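Local coordinates for ThiJ/PfpI domain protein (Brachyspira murdochii, PDB 4HCJ) that is a metal-binding member of the DJ-1/PfpI family, probably a hydrolase, whose exact substrate and reaction are not established, at residues Tyr12-Gln17 against Glu22-Ser27; Thr83-Trp88 against Glu132-His137. All coordinates share one frame; numbering follows the deposited sequence. Where two conformers were deposited one is given.

Contact 1: Tyr12-Gln17 against Glu22-Ser27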
ATOM      1  N   TYR A  12       3.105  -5.173   3.631  1.00  5.37           N
ATOM      2  CA  TYR A  12       2.574  -3.868   3.970  1.00  5.01           C
ATOM      3  C   TYR A  12       3.699  -2.898   4.323  1.00  4.95           C
ATOM      4  O   TYR A  12       4.692  -3.281   4.956  1.00  5.55           O
ATOM      5  CB  TYR A  12       1.646  -3.964   5.165  1.00  5.63           C
ATOM      6  CG  TYR A  12       0.330  -4.656   4.949  1.00  5.41           C
ATOM      7  CD1 TYR A  12      -0.730  -3.988   4.346  1.00  5.51           C
ATOM      8  CD2 TYR A  12       0.130  -5.972   5.361  1.00  5.88           C
ATOM      9  CE1 TYR A  12      -1.956  -4.585   4.168  1.00  5.76           C
ATOM     10  CE2 TYR A  12      -1.108  -6.582   5.200  1.00  5.75           C
ATOM     11  CZ  TYR A  12      -2.144  -5.888   4.605  1.00  5.58           C
ATOM     12  OH  TYR A  12      -3.365  -6.511   4.484  1.00  6.34           O
ATOM     13  N   VAL A  13       3.513  -1.641   3.948  1.00  5.17           N
ATOM     14  CA  VAL A  13       4.310  -0.519   4.431  1.00  5.52           C
ATOM     15  C   VAL A  13       3.352   0.417   5.147  1.00  5.53           C
ATOM     16  O   VAL A  13       2.369   0.868   4.545  1.00  5.88           O
ATOM     17  CB  VAL A  13       4.991   0.222   3.251  1.00  6.08           C
ATOM     18  CG1 VAL A  13       5.559   1.565   3.688  1.00  7.00           C
ATOM     19  CG2 VAL A  13       6.067  -0.663   2.622  1.00  6.46           C
HETATM   20  N   MSE A  14       3.601   0.707   6.426  1.00  5.50           N
HETATM   21  CA  MSE A  14       2.684   1.564   7.164  1.00  6.20           C
HETATM   22  C   MSE A  14       3.367   2.161   8.368  1.00  5.93           C
HETATM   23  O   MSE A  14       4.436   1.708   8.803  1.00  6.35           O
HETATM   24  CB  MSE A  14       1.403   0.809   7.555  1.00  7.53           C
HETATM   25  CG  MSE A  14       1.579  -0.237   8.637  1.00  7.57           C
HETATM   26 SE   MSE A  14       0.095  -1.505   8.446  0.80  6.44          SE
HETATM   27  CE  MSE A  14       0.056  -2.213  10.232  1.00  8.73           C
ATOM     28  N   SER A  15       2.761   3.216   8.899  0.63  6.51           N
ATOM     29  CA  SER A  15       3.254   3.862  10.105  0.63  7.08           C
ATOM     30  C   SER A  15       2.993   2.984  11.328  0.63  7.36           C
ATOM     31  O   SER A  15       1.924   2.374  11.461  0.63  8.02           O
ATOM     32  CB  SER A  15       2.607   5.243  10.266  0.63  8.04           C
ATOM     33  OG  SER A  15       1.194   5.156  10.352  0.63  7.55           O
ATOM     34  N   GLY A  16       3.965   2.960  12.234  1.00  7.51           N
ATOM     35  CA  GLY A  16       3.872   2.157  13.440  1.00  9.08           C
ATOM     36  C   GLY A  16       2.820   2.655  14.406  1.00  9.93           C
ATOM     37  O   GLY A  16       2.328   1.896  15.233  1.00 14.19           O
ATOM     38  N   GLN A  17       2.486   3.930  14.344  0.61  8.68           N
ATOM     39  CA  GLN A  17       1.357   4.425  15.111  0.61  9.21           C
ATOM     40  C   GLN A  17       0.431   5.187  14.193  0.61  8.23           C
ATOM     41  O   GLN A  17       0.873   5.884  13.278  0.61  9.02           O
ATOM     42  CB  GLN A  17       1.814   5.314  16.258  0.61 11.09           C
ATOM     43  CG  GLN A  17       3.025   4.772  17.038  0.61 11.80           C
ATOM     44  CD  GLN A  17       2.775   3.506  17.877  0.61 12.76           C
ATOM     45  OE1 GLN A  17       1.658   3.031  17.995  0.61 14.58           O
ATOM     46  NE2 GLN A  17       3.840   2.946  18.406  0.61 13.98           N
ATOM     47  N   GLU A  22      -8.840   0.015   9.346  1.00  7.07           N
ATOM     48  CA  GLU A  22      -9.667  -0.769   8.438  1.00  7.78           C
ATOM     49  C   GLU A  22      -8.879  -1.182   7.210  1.00  7.03           C
ATOM     50  O   GLU A  22      -9.030  -2.282   6.681  1.00  6.92           O
ATOM     51  CB  GLU A  22     -10.874   0.045   7.972  1.00  9.58           C
ATOM     52  CG  GLU A  22     -11.759   0.573   9.079  1.00 10.95           C
ATOM     53  CD  GLU A  22     -11.432   2.008   9.480  1.00 10.06           C
ATOM     54  OE1 GLU A  22     -10.234   2.386   9.515  1.00  9.26           O
ATOM     55  OE2 GLU A  22     -12.386   2.777   9.758  1.00 10.92           O
ATOM     56  N   GLU A  23      -8.042  -0.270   6.734  1.00  6.62           N
ATOM     57  CA  GLU A  23      -7.273  -0.528   5.518  1.00  6.72           C
ATOM     58  C   GLU A  23      -6.365  -1.726   5.703  1.00  6.91           C
ATOM     59  O   GLU A  23      -6.237  -2.558   4.794  1.00  8.02           O
ATOM     60  CB  GLU A  23      -6.453   0.704   5.125  1.00  6.44           C
ATOM     61  CG  GLU A  23      -7.299   1.908   4.720  1.00  6.45           C
ATOM     62  CD  GLU A  23      -6.490   3.167   4.472  1.00  6.54           C
ATOM     63  OE1 GLU A  23      -5.254   3.108   4.574  1.00  6.89           O
ATOM     64  OE2 GLU A  23      -7.102   4.224   4.170  1.00  7.55           O
ATOM     65  N   TYR A  24      -5.740  -1.823   6.880  1.00  6.07           N
ATOM     66  CA  TYR A  24      -4.889  -2.949   7.200  1.00  6.36           C
ATOM     67  C   TYR A  24      -5.698  -4.212   7.525  1.00  6.26           C
ATOM     68  O   TYR A  24      -5.537  -5.244   6.861  1.00  6.36           O
ATOM     69  CB  TYR A  24      -3.942  -2.602   8.368  1.00  6.66           C
ATOM     70  CG  TYR A  24      -3.154  -3.806   8.847  1.00  6.28           C
ATOM     71  CD1 TYR A  24      -2.134  -4.366   8.071  1.00  6.75           C
ATOM     72  CD2 TYR A  24      -3.443  -4.396  10.072  1.00  6.56           C
ATOM     73  CE1 TYR A  24      -1.436  -5.472   8.504  1.00  6.94           C
ATOM     74  CE2 TYR A  24      -2.738  -5.500  10.517  1.00  6.88           C
ATOM     75  CZ  TYR A  24      -1.735  -6.034   9.730  1.00  7.10           C
ATOM     76  OH  TYR A  24      -1.039  -7.127  10.190  1.00  8.09           O
ATOM     77  N   PHE A  25      -6.536  -4.161   8.555  1.00  6.42           N
ATOM     78  CA  PHE A  25      -7.178  -5.383   9.039  1.00  6.80           C
ATOM     79  C   PHE A  25      -8.150  -5.992   8.026  1.00  6.33           C
ATOM     80  O   PHE A  25      -8.202  -7.217   7.878  1.00  6.96           O
ATOM     81  CB  PHE A  25      -7.867  -5.150  10.392  1.00  7.36           C
ATOM     82  CG  PHE A  25      -6.903  -4.877  11.518  1.00  7.90           C
ATOM     83  CD1 PHE A  25      -6.097  -5.890  12.037  1.00  8.16           C
ATOM     84  CD2 PHE A  25      -6.796  -3.595  12.051  1.00  8.89           C
ATOM     85  CE1 PHE A  25      -5.198  -5.621  13.070  1.00  9.04           C
ATOM     86  CE2 PHE A  25      -5.901  -3.322  13.087  1.00  9.90           C
ATOM     87  CZ  PHE A  25      -5.103  -4.335  13.589  1.00  9.83           C
ATOM     88  N   GLU A  26      -8.922  -5.157   7.334  0.54  6.29           N
ATOM     89  CA  GLU A  26      -9.888  -5.693   6.381  0.54  6.48           C
ATOM     90  C   GLU A  26      -9.206  -6.260   5.144  0.54  6.09           C
ATOM     91  O   GLU A  26      -9.626  -7.285   4.611  0.54  6.74           O
ATOM     92  CB  GLU A  26     -10.936  -4.646   6.002  0.54  7.08           C
ATOM     93  CG  GLU A  26     -11.781  -4.208   7.189  0.54  8.37           C
ATOM     94  CD  GLU A  26     -12.817  -3.146   6.838  0.54  9.68           C
ATOM     95  OE1 GLU A  26     -12.976  -2.834   5.641  0.54 10.60           O
ATOM     96  OE2 GLU A  26     -13.481  -2.625   7.755  0.54 11.89           O
ATOM     97  N   SER A  27      -8.136  -5.625   4.694  1.00  5.97           N
ATOM     98  CA  SER A  27      -7.419  -6.171   3.549  1.00  5.95           C
ATOM     99  C   SER A  27      -6.689  -7.452   3.925  1.00  5.79           C
ATOM    100  O   SER A  27      -6.668  -8.403   3.137  1.00  6.23           O
ATOM    101  CB  SER A  27      -6.471  -5.152   2.905  1.00  6.07           C
ATOM    102  OG  SER A  27      -5.365  -4.811   3.728  1.00  5.98           O
TER
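Tyr12 and Tyr24 meet in a T-shaped (edge-to-face) stack between the end of strand 9-13 and helix 21-33. The two belong to the first beta-alpha-beta unit of the chain, which strand 37-42 completes. The edge of Tyr24 points at the face of Tyr12. The ring centroids lie 4.8 Å apart and the planes meet at 66°. Tyr24 CD1 sits over the middle of the Tyr12 ring, and Tyr24 CE1 comes within 3.5 Å of Tyr12 CE2. Tyr24 has CG anti to the backbone N (chi1 173°), which swings the ring from the helix toward the strand.

Met14, a selenomethionine two residues on from Tyr12 and just past the strand, packs on the same Tyr24 ring. Its chain is extended beyond CG and crosses Tyr24 at about a right angle. The terminal CE lies over one face of the Tyr24 ring, 3.8 Å from its centroid, in a CH-pi contact. Atom SE approaches the same ring obliquely and is 3.6 Å from Tyr24 CD1, a Met-aromatic contact. Val40 of strand 37-42 touches both side chains.

This packing is tight and buried. The looser side is the outer face of the helix, where Phe25 and Glu26 start away from segment 12-17 and are partly exposed. On the other segment the chain runs out to the exposed Gln17.

At the far end of the Tyr12 ring, OH donates a hydrogen bond to Ser27 OG, 2.7 Å away and near the ring plane. Ser27 OG in turn donates to Glu23 O over 2.6 Å, in the carbonyl plane. Tyr24 OH is hydrogen-bonded to Thr56 OG1 and Lys28 NZ, outside the contact. The relay from Tyr12 to Glu23 gives Ser27 OG one bond in and one out, so a buried phenol is satisfied by the helix and the Tyr12 ring is tied at its tip.

Contact 2: Thr83-Trp88 against Glu132-His137; sequences TLWDDW and ESHVRH
Trp85 and His134 both turn CG anti to their own carbonyl carbon (chi1 -79° and -51°), and this brings their rings together in a T-shaped (edge-to-face) stack. The edge of the indole six-membered ring points at the face of the imidazole. The centroids are 4.7 Å apart and the planes meet at 57°. Trp85 stands on a type I beta turn, Leu84 to Asp87, just before helix 88-99. His134 projects from the short helix 132-137. The contact thus bridges two parts of the DJ-1/PfpI fold that are far apart in sequence.

Val112 of helix 110-116 touches both side chains. The backbone O of Trp85 is hydrogen-bonded to Asn116 ND2 and Gln91 NE2, which probably helps to hold the turn that carries the indole. Trp85 is buried, whereas His134 is partly exposed, so the stack lies at the edge of the packed interior. His137, one helical turn on, binds magnesium in a crystal structure of this protein but takes no part in the stack.

The imidazole is flanked on its two faces. Ser133 OG lies above one, and Trp85 CZ3 above the other, offset toward the rim and 3.4 Å from His134 NE2.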
ATOM      1  N   THR A  83       3.663  11.015   8.197  1.00  9.33           N
ATOM      2  CA  THR A  83       5.059  10.983   8.623  1.00 11.13           C
ATOM      3  C   THR A  83       5.975  10.260   7.631  1.00 10.37           C
ATOM      4  O   THR A  83       7.181  10.425   7.680  1.00 12.97           O
ATOM      5  CB  THR A  83       5.215  10.340  10.038  1.00 13.10           C
ATOM      6  OG1 THR A  83       4.914   8.937   9.991  1.00 12.68           O
ATOM      7  CG2 THR A  83       4.284  11.039  11.038  1.00 15.57           C
ATOM      8  N   LEU A  84       5.392   9.454   6.740  1.00  8.35           N
ATOM      9  CA  LEU A  84       6.134   8.660   5.758  1.00  8.17           C
ATOM     10  C   LEU A  84       6.075   9.228   4.344  1.00  7.25           C
ATOM     11  O   LEU A  84       6.747   8.720   3.450  1.00  7.30           O
ATOM     12  CB  LEU A  84       5.568   7.244   5.725  1.00  9.61           C
ATOM     13  CG  LEU A  84       5.601   6.466   7.040  1.00 12.41           C
ATOM     14  CD1 LEU A  84       4.937   5.098   6.873  1.00 13.43           C
ATOM     15  CD2 LEU A  84       7.026   6.324   7.530  1.00 13.96           C
ATOM     16  N   TRP A  85       5.291  10.278   4.133  1.00  7.25           N
ATOM     17  CA  TRP A  85       5.073  10.794   2.793  1.00  6.80           C
ATOM     18  C   TRP A  85       6.344  11.265   2.100  1.00  7.26           C
ATOM     19  O   TRP A  85       6.503  11.086   0.879  1.00  7.79           O
ATOM     20  CB  TRP A  85       4.078  11.931   2.857  1.00  6.99           C
ATOM     21  CG  TRP A  85       2.661  11.528   2.968  1.00  6.12           C
ATOM     22  CD1 TRP A  85       2.140  10.253   3.002  1.00  6.13           C
ATOM     23  CD2 TRP A  85       1.549  12.417   3.016  1.00  6.44           C
ATOM     24  NE1 TRP A  85       0.760  10.302   3.075  1.00  6.34           N
ATOM     25  CE2 TRP A  85       0.377  11.625   3.067  1.00  6.61           C
ATOM     26  CE3 TRP A  85       1.427  13.814   3.014  1.00  7.66           C
ATOM     27  CZ2 TRP A  85      -0.896  12.190   3.095  1.00  7.58           C
ATOM     28  CZ3 TRP A  85       0.168  14.364   3.045  1.00  8.29           C
ATOM     29  CH2 TRP A  85      -0.976  13.557   3.084  1.00  8.43           C
ATOM     30  N   ASP A  86       7.223  11.916   2.863  1.00  7.50           N
ATOM     31  CA  ASP A  86       8.459  12.465   2.307  1.00  8.66           C
ATOM     32  C   ASP A  86       9.682  11.623   2.650  1.00  8.75           C
ATOM     33  O   ASP A  86      10.804  12.089   2.530  1.00 11.47           O
ATOM     34  CB  ASP A  86       8.651  13.917   2.764  1.00 11.33           C
ATOM     35  CG  ASP A  86       7.614  14.852   2.162  1.00 15.79           C
ATOM     36  OD1 ASP A  86       7.237  14.661   0.980  1.00 16.22           O
ATOM     37  OD2 ASP A  86       7.169  15.766   2.877  1.00 20.64           O
ATOM     38  N   ASP A  87       9.463  10.381   3.055  1.00  7.66           N
ATOM     39  CA  ASP A  87      10.551   9.526   3.490  1.00  7.69           C
ATOM     40  C   ASP A  87      11.165   8.792   2.294  1.00  7.23           C
ATOM     41  O   ASP A  87      10.472   8.099   1.550  1.00  7.39           O
ATOM     42  CB  ASP A  87       9.986   8.541   4.509  1.00  9.01           C
ATOM     43  CG  ASP A  87      11.063   7.800   5.268  1.00 12.35           C
ATOM     44  OD1 ASP A  87      11.837   7.055   4.678  1.00 13.57           O
ATOM     45  OD2 ASP A  87      11.125   7.953   6.491  1.00 18.64           O
ATOM     46  N   TRP A  88      12.477   8.934   2.120  1.00  7.32           N
ATOM     47  CA  TRP A  88      13.138   8.294   1.000  1.00  7.85           C
ATOM     48  C   TRP A  88      13.045   6.766   1.046  1.00  6.97           C
ATOM     49  O   TRP A  88      13.140   6.115   0.002  1.00  7.46           O
ATOM     50  CB  TRP A  88      14.599   8.762   0.866  1.00  8.82           C
ATOM     51  CG  TRP A  88      15.507   8.285   1.947  1.00 10.33           C
ATOM     52  CD1 TRP A  88      15.809   8.933   3.104  1.00 12.54           C
ATOM     53  CD2 TRP A  88      16.249   7.051   1.969  1.00 13.07           C
ATOM     54  NE1 TRP A  88      16.685   8.182   3.848  1.00 14.27           N
ATOM     55  CE2 TRP A  88      16.973   7.023   3.179  1.00 14.97           C
ATOM     56  CE3 TRP A  88      16.363   5.968   1.087  1.00 16.82           C
ATOM     57  CZ2 TRP A  88      17.812   5.962   3.528  1.00 18.54           C
ATOM     58  CZ3 TRP A  88      17.200   4.913   1.436  1.00 21.78           C
ATOM     59  CH2 TRP A  88      17.898   4.914   2.652  1.00 21.64           C
ATOM     60  N   GLU A 132      -5.835  15.006  -2.657  0.58  9.25           N
ATOM     61  CA  GLU A 132      -5.743  15.140  -4.100  0.58 10.13           C
ATOM     62  C   GLU A 132      -4.695  16.194  -4.555  0.58  9.24           C
ATOM     63  O   GLU A 132      -4.147  16.064  -5.649  0.58  8.91           O
ATOM     64  CB  GLU A 132      -7.153  15.351  -4.688  0.58 11.31           C
ATOM     65  CG  GLU A 132      -8.092  14.109  -4.488  0.58 12.14           C
ATOM     66  CD  GLU A 132      -9.480  14.236  -5.109  0.58 14.11           C
ATOM     67  OE1 GLU A 132      -9.719  15.185  -5.850  0.58 14.74           O
ATOM     68  OE2 GLU A 132     -10.346  13.378  -4.845  0.58 14.71           O
ATOM     69  N   SER A 133      -4.387  17.198  -3.726  1.00  8.79           N
ATOM     70  CA  SER A 133      -3.307  18.125  -4.051  1.00  9.13           C
ATOM     71  C   SER A 133      -1.991  17.380  -4.296  1.00  7.57           C
ATOM     72  O   SER A 133      -1.316  17.590  -5.314  1.00  7.60           O
ATOM     73  CB  SER A 133      -3.145  19.134  -2.918  1.00 11.42           C
ATOM     74  OG  SER A 133      -2.818  18.484  -1.713  1.00 14.00           O
ATOM     75  N   HIS A 134      -1.631  16.510  -3.360  1.00  7.52           N
ATOM     76  CA  HIS A 134      -0.350  15.815  -3.443  1.00  8.06           C
ATOM     77  C   HIS A 134      -0.304  14.868  -4.618  1.00  7.38           C
ATOM     78  O   HIS A 134       0.724  14.709  -5.289  1.00  8.21           O
ATOM     79  CB  HIS A 134      -0.085  15.016  -2.174  1.00  9.58           C
ATOM     80  CG  HIS A 134      -0.256  15.813  -0.930  1.00 12.02           C
ATOM     81  ND1 HIS A 134       0.708  16.677  -0.472  1.00 16.23           N
ATOM     82  CD2 HIS A 134      -1.274  15.864  -0.039  1.00 13.90           C
ATOM     83  CE1 HIS A 134       0.281  17.250   0.638  1.00 16.81           C
ATOM     84  NE2 HIS A 134      -0.921  16.782   0.915  1.00 16.08           N
ATOM     85  N   VAL A 135      -1.429  14.202  -4.857  1.00  7.27           N
ATOM     86  CA  VAL A 135      -1.486  13.206  -5.907  1.00  7.56           C
ATOM     87  C   VAL A 135      -1.448  13.873  -7.289  1.00  7.67           C
ATOM     88  O   VAL A 135      -0.719  13.421  -8.184  1.00  8.28           O
ATOM     89  CB  VAL A 135      -2.685  12.277  -5.669  1.00  8.55           C
ATOM     90  CG1 VAL A 135      -2.849  11.281  -6.810  1.00  9.90           C
ATOM     91  CG2 VAL A 135      -2.467  11.516  -4.340  1.00  9.04           C
ATOM     92  N   ARG A 136      -2.182  14.975  -7.458  1.00  7.38           N
ATOM     93  CA  ARG A 136      -2.100  15.717  -8.703  1.00  7.24           C
ATOM     94  C   ARG A 136      -0.710  16.318  -8.901  1.00  6.78           C
ATOM     95  O   ARG A 136      -0.227  16.399 -10.044  1.00  7.32           O
ATOM     96  CB  ARG A 136      -3.141  16.830  -8.767  1.00  8.46           C
ATOM     97  CG  ARG A 136      -4.559  16.327  -8.908  1.00 10.14           C
ATOM     98  CD  ARG A 136      -5.513  17.455  -9.348  1.00 14.23           C
ATOM     99  NE  ARG A 136      -6.924  17.053  -9.284  1.00 19.25           N
ATOM    100  CZ  ARG A 136      -7.559  16.352 -10.212  1.00 23.78           C
ATOM    101  NH1 ARG A 136      -6.924  15.947 -11.310  1.00 30.77           N
ATOM    102  NH2 ARG A 136      -8.844  16.058 -10.037  1.00 25.04           N
ATOM    103  N   HIS A 137      -0.052  16.729  -7.816  1.00  6.67           N
ATOM    104  CA  HIS A 137       1.288  17.276  -7.926  1.00  6.77           C
ATOM    105  C   HIS A 137       2.263  16.253  -8.518  1.00  6.86           C
ATOM    106  O   HIS A 137       3.204  16.623  -9.233  1.00  7.49           O
ATOM    107  CB  HIS A 137       1.774  17.756  -6.559  1.00  7.20           C
ATOM    108  CG  HIS A 137       3.154  18.327  -6.576  1.00  7.41           C
ATOM    109  ND1 HIS A 137       3.445  19.583  -7.060  1.00  8.05           N
ATOM    110  CD2 HIS A 137       4.331  17.784  -6.191  1.00  8.67           C
ATOM    111  CE1 HIS A 137       4.749  19.793  -6.944  1.00  8.38           C
ATOM    112  NE2 HIS A 137       5.308  18.715  -6.424  1.00  9.53           N
TER

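Contact 1 comes first along the chain and closes before contact 2 opens. Their centres are about 17 Å apart. Contact 1 packs helix 21-33 against strand 9-13, in the middle of the mixed eight-stranded sheet. Contact 2 lies farther from the centre of the chain, joining the loop that follows strand 72-75 to helix 132-137. Strand 72-75 is the sheet neighbour of strand 9-13, which places segments 12-17 and 83-88 close together. They touch directly: Leu84 CD1 packs 3.5 Å from Ser15 N. Contact 1 therefore belongs to the core of the alpha-beta-alpha sandwich, and contact 2 extends from it to the peripheral helix that carries the magnesium-binding His137.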